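Local coordinates for uncharacterized protein (PDB 3OMD), which is of unknown function, an all-helical protein of the DUF5069 family from Leptospirillum rubarum, at residues L26-D31 / L139-P144; F12-V17 / P73-M78. One frame throughout, in Å; residues are numbered along the deposited sequence.

Interaction 1. Residues L26-D31 / L139-P144; sequences LKRVID and LEEKRP
Arg28, Glu141 and Arg143 form a buried salt-bridge network that joins helix 26-38 to the turn that ends helix 133-140. The backbones stay well apart, with Arg28 CA 12.0 Å from Glu141 CA. Two long side chains bridge this distance from opposite directions. Arg28 has CG anti to its backbone nitrogen (chi1 -177°) and runs extended to NE, which carries the guanidinium across to the carboxylate. It grips Glu141 end-on, one nitrogen to each oxygen. Arg28 NH1 gives a nearly straight bond to Glu141 OE1 at 2.8 Å, on the syn lone pair. Arg28 NH2 reaches Glu141 OE2 at 2.9 Å, also on the syn side but 29° out of the carboxylate plane. The guanidinium and carboxylate planes are 32° apart. Arg143 NH1 takes the anti lone pair of Glu141 OE1 at 2.8 Å. A Schellman motif ends the helix, with Lys142 at positive phi, Lys142 N bonded to Leu139 O at 3.1 Å and Arg143 N to Asp138 O; Arg143 then lies close enough to turn back on Glu141. Tyr44 OH bonds to Glu141 OE2, and Asp138 OD1 also pairs with Arg143 NH1. Arg28 NH1 and Arg143 NH1 lie 4.3 Å apart, with Glu141 OE1 bonded to both. The carboxylate between them probably compensates both positive charges, which would be expected to keep Glu141 ionised.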
# COMPACT_ATOMS: atom_id res chain seq x y z
N LEU A 26 -4.79 -1.44 -1.66
CA LEU A 26 -5.61 -2.25 -0.71
C LEU A 26 -4.91 -3.58 -0.34
O LEU A 26 -4.81 -3.93 0.85
CB LEU A 26 -7.01 -2.47 -1.29
CG LEU A 26 -7.90 -3.39 -0.43
CD1 LEU A 26 -8.03 -2.91 1.02
CD2 LEU A 26 -9.29 -3.51 -1.13
N LYS A 27 -4.41 -4.34 -1.34
CA LYS A 27 -3.71 -5.60 -0.97
C LYS A 27 -2.51 -5.30 -0.07
O LYS A 27 -2.25 -6.03 0.89
CB LYS A 27 -3.23 -6.33 -2.23
CG LYS A 27 -4.38 -7.02 -2.99
CD LYS A 27 -3.80 -7.88 -4.10
CE LYS A 27 -4.91 -8.60 -4.85
NZ LYS A 27 -4.34 -9.53 -5.90
N ARG A 28 -1.74 -4.26 -0.44
CA ARG A 28 -0.52 -3.92 0.28
C ARG A 28 -0.84 -3.57 1.75
O ARG A 28 -0.14 -4.01 2.67
CB ARG A 28 0.14 -2.72 -0.41
CG ARG A 28 1.49 -2.31 0.22
CD ARG A 28 2.16 -1.31 -0.68
NE ARG A 28 3.52 -1.01 -0.24
CZ ARG A 28 4.58 -1.75 -0.53
NH1 ARG A 28 4.48 -2.81 -1.33
NH2 ARG A 28 5.78 -1.39 -0.06
N VAL A 29 -1.87 -2.76 1.95
CA VAL A 29 -2.21 -2.38 3.32
C VAL A 29 -2.91 -3.49 4.10
O VAL A 29 -2.80 -3.51 5.32
CB VAL A 29 -2.97 -1.02 3.35
CG1 VAL A 29 -4.45 -1.16 2.91
CG2 VAL A 29 -2.88 -0.40 4.72
N ILE A 30 -3.64 -4.38 3.42
CA ILE A 30 -4.04 -5.63 4.10
C ILE A 30 -2.81 -6.32 4.71
O ILE A 30 -2.81 -6.70 5.89
CB ILE A 30 -4.81 -6.55 3.15
CG1 ILE A 30 -6.20 -5.94 2.88
CG2 ILE A 30 -4.96 -7.99 3.74
CD1 ILE A 30 -6.91 -6.67 1.66
N ASP A 31 -1.78 -6.47 3.89
CA ASP A 31 -0.59 -7.19 4.36
C ASP A 31 0.07 -6.45 5.52
O ASP A 31 0.48 -7.07 6.50
CB ASP A 31 0.41 -7.34 3.22
CG ASP A 31 -0.08 -8.27 2.13
OD1 ASP A 31 -1.06 -9.04 2.33
OD2 ASP A 31 0.52 -8.26 1.02
N LEU A 139 10.40 -1.61 -7.44
CA LEU A 139 11.81 -1.87 -7.77
C LEU A 139 12.53 -2.42 -6.54
O LEU A 139 13.26 -3.44 -6.66
CB LEU A 139 12.47 -0.55 -8.23
CG LEU A 139 13.97 -0.62 -8.55
CD1 LEU A 139 14.13 -1.41 -9.82
CD2 LEU A 139 14.51 0.80 -8.72
N GLU A 140 12.33 -1.78 -5.38
CA GLU A 140 13.01 -2.23 -4.16
C GLU A 140 12.55 -3.65 -3.78
O GLU A 140 13.33 -4.44 -3.20
CB GLU A 140 12.77 -1.25 -3.00
CG GLU A 140 13.42 -1.72 -1.68
CD GLU A 140 14.03 -0.63 -0.78
OE1 GLU A 140 14.05 0.57 -1.13
OE2 GLU A 140 14.53 -1.00 0.33
N GLU A 141 11.28 -3.96 -4.10
CA GLU A 141 10.69 -5.24 -3.72
C GLU A 141 10.82 -6.29 -4.85
O GLU A 141 10.12 -7.30 -4.90
CB GLU A 141 9.24 -5.05 -3.29
CG GLU A 141 9.19 -4.27 -1.95
CD GLU A 141 7.83 -3.91 -1.49
OE1 GLU A 141 6.82 -4.05 -2.23
OE2 GLU A 141 7.79 -3.40 -0.34
N LYS A 142 11.76 -6.02 -5.75
CA LYS A 142 12.24 -7.02 -6.74
C LYS A 142 11.16 -7.48 -7.73
O LYS A 142 11.19 -8.63 -8.22
CB LYS A 142 12.92 -8.22 -6.03
CG LYS A 142 14.03 -7.81 -5.07
CD LYS A 142 14.65 -9.05 -4.41
CE LYS A 142 15.83 -8.64 -3.52
NZ LYS A 142 16.72 -9.82 -3.29
N ARG A 143 10.23 -6.58 -8.06
CA ARG A 143 9.21 -6.86 -9.07
C ARG A 143 9.62 -6.21 -10.37
O ARG A 143 10.37 -5.22 -10.35
CB ARG A 143 7.84 -6.30 -8.66
CG ARG A 143 7.35 -6.88 -7.37
CD ARG A 143 5.89 -6.58 -7.12
NE ARG A 143 5.60 -7.11 -5.79
CZ ARG A 143 5.76 -6.43 -4.66
NH1 ARG A 143 6.02 -5.11 -4.66
NH2 ARG A 143 5.58 -7.06 -3.52
N PRO A 144 9.13 -6.77 -11.51
CA PRO A 144 9.37 -6.12 -12.79
C PRO A 144 8.75 -4.73 -12.77
O PRO A 144 7.60 -4.56 -12.32
CB PRO A 144 8.64 -7.03 -13.80
CG PRO A 144 8.53 -8.38 -13.11
CD PRO A 144 8.33 -8.00 -11.65

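Interaction 2. Residues F12-V17 / P73-M78; sequences FPRSPV and PQDQDM
The backbones of the 12-17 loop and the start of helix 75-85 come no nearer than 11.9 Å, between Arg14 CA and Asp75 CA, so the contact is made by side chains alone. Arg14 and Asp75 approach from opposite directions and meet in a two-bond salt bridge. Arg14 NH1 donates to Asp75 OD2 at 2.7 Å, and Arg14 NH2 to Asp75 OD1 at 3.0 Å. Both oxygens use their syn lone pairs. The planes of the guanidinium and carboxylate are only 22° apart, so they meet edge to edge, nearly coplanar. The Arg14 chain bends at chi3 (-64°), which turns its end toward Asp75. Arg14 NE has a second acidic partner, Asp31 OD2 on helix 26-38. A leucine in place of Arg14 would probably leave Asp75 without this countercharge and also deprive Asp31 of a salt-bridge partner. Farther along the loop, Ser15 OG accepts from Val17 N at 3.1 Å, forming an ST turn. Asp75 follows the N-cap residue Gln74, in the first turn of its helix. The pairing is a bidentate, end-on arginine-aspartate salt bridge, here tying a loop to a helix start at the surface of an all-helical domain.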
# COMPACT_ATOMS: atom_id res chain seq x y z
N PHE A 12 7.80 -9.37 1.42
CA PHE A 12 7.37 -8.00 1.08
C PHE A 12 5.85 -7.98 1.07
O PHE A 12 5.20 -8.95 0.63
CB PHE A 12 7.80 -7.65 -0.36
CG PHE A 12 9.29 -7.72 -0.59
CD1 PHE A 12 10.19 -7.07 0.26
CD2 PHE A 12 9.77 -8.45 -1.67
CE1 PHE A 12 11.60 -7.16 -0.00
CE2 PHE A 12 11.16 -8.55 -1.92
CZ PHE A 12 12.06 -7.91 -1.09
N PRO A 13 5.27 -6.86 1.50
CA PRO A 13 3.83 -6.71 1.26
C PRO A 13 3.59 -6.60 -0.25
O PRO A 13 4.51 -6.27 -1.01
CB PRO A 13 3.47 -5.42 1.99
CG PRO A 13 4.75 -4.60 1.98
CD PRO A 13 5.92 -5.61 1.97
N ARG A 14 2.36 -6.86 -0.68
CA ARG A 14 2.07 -6.91 -2.12
C ARG A 14 2.22 -5.56 -2.81
O ARG A 14 2.24 -4.49 -2.15
CB ARG A 14 0.68 -7.54 -2.35
CG ARG A 14 0.76 -9.09 -2.14
CD ARG A 14 -0.60 -9.77 -2.12
NE ARG A 14 -1.39 -9.32 -0.99
CZ ARG A 14 -2.67 -9.63 -0.83
NH1 ARG A 14 -3.30 -10.37 -1.74
NH2 ARG A 14 -3.34 -9.17 0.22
N SER A 15 2.31 -5.63 -4.14
CA SER A 15 2.58 -4.44 -4.93
C SER A 15 1.52 -3.37 -4.74
O SER A 15 0.32 -3.67 -4.69
CB SER A 15 2.61 -4.82 -6.42
OG SER A 15 2.75 -3.64 -7.21
N PRO A 16 1.93 -2.10 -4.73
CA PRO A 16 0.97 -0.97 -4.75
C PRO A 16 -0.08 -1.12 -5.84
O PRO A 16 -1.20 -0.65 -5.67
CB PRO A 16 1.88 0.24 -5.08
CG PRO A 16 3.18 -0.11 -4.36
CD PRO A 16 3.34 -1.63 -4.66
N VAL A 17 0.29 -1.70 -6.99
CA VAL A 17 -0.61 -1.71 -8.15
C VAL A 17 -1.17 -3.12 -8.46
O VAL A 17 -1.74 -3.34 -9.54
CB VAL A 17 0.04 -1.04 -9.39
CG1 VAL A 17 0.36 0.46 -9.06
CG2 VAL A 17 1.24 -1.84 -9.89
N PRO A 73 -9.51 -13.52 6.81
CA PRO A 73 -8.24 -13.98 6.31
C PRO A 73 -8.10 -13.90 4.80
O PRO A 73 -6.97 -13.86 4.29
CB PRO A 73 -8.18 -15.46 6.77
CG PRO A 73 -9.60 -15.84 6.96
CD PRO A 73 -10.29 -14.61 7.45
N GLN A 74 -9.23 -13.82 4.09
CA GLN A 74 -9.19 -13.79 2.66
C GLN A 74 -9.42 -12.37 2.14
O GLN A 74 -10.23 -11.61 2.69
CB GLN A 74 -10.26 -14.71 2.10
CG GLN A 74 -10.23 -16.15 2.64
CD GLN A 74 -8.84 -16.81 2.60
OE1 GLN A 74 -8.48 -17.58 3.51
NE2 GLN A 74 -8.06 -16.52 1.55
N ASP A 75 -8.75 -12.05 1.05
CA ASP A 75 -8.90 -10.74 0.38
C ASP A 75 -10.38 -10.41 0.12
O ASP A 75 -10.76 -9.26 0.27
CB ASP A 75 -8.16 -10.75 -0.97
CG ASP A 75 -6.68 -10.49 -0.85
OD1 ASP A 75 -6.15 -10.21 0.25
OD2 ASP A 75 -6.03 -10.56 -1.90
N GLN A 76 -11.17 -11.38 -0.35
CA GLN A 76 -12.54 -11.06 -0.68
C GLN A 76 -13.28 -10.59 0.56
O GLN A 76 -14.16 -9.72 0.48
CB GLN A 76 -13.26 -12.22 -1.36
CG GLN A 76 -12.91 -12.33 -2.87
CD GLN A 76 -13.47 -11.16 -3.72
OE1 GLN A 76 -14.66 -10.83 -3.64
NE2 GLN A 76 -12.62 -10.54 -4.51
N ASP A 77 -12.91 -11.15 1.72
CA ASP A 77 -13.59 -10.75 2.92
C ASP A 77 -13.18 -9.37 3.38
O ASP A 77 -14.02 -8.57 3.83
CB ASP A 77 -13.46 -11.84 3.96
CG ASP A 77 -14.31 -13.09 3.53
OD1 ASP A 77 -15.49 -12.89 3.18
OD2 ASP A 77 -13.78 -14.18 3.42
N MSE A 78 -11.90 -9.05 3.23
CA MSE A 78 -11.49 -7.70 3.56
C MSE A 78 -12.09 -6.67 2.58
O MSE A 78 -12.48 -5.58 2.96
CB MSE A 78 -9.97 -7.59 3.59
CG MSE A 78 -9.35 -8.08 4.78
SE MSE A 78 -10.19 -7.07 6.37
CE MSE A 78 -9.96 -5.18 5.86

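How the interactions relate
Interactions 1 and 2 lie side by side, their centres about 9 Å apart, and their segments alternate along the chain. The 12-17 loop runs between helix 26-38 and the 139-144 segment and bonds to both. Arg28 NH1 probably donates to Arg14 O at 2.9 Å, so one nitrogen serves the buried network and the loop backbone. From the 139-144 segment, Arg143 NH2 probably bonds to Pro13 O at 2.8 Å. The Phe12 ring adds packing, with its CE2 3.4 Å from Glu141 O. Together, the two interactions connect helix 75-85, the loop, helix 26-38 and the end of helix 133-140 through a chain of polar contacts.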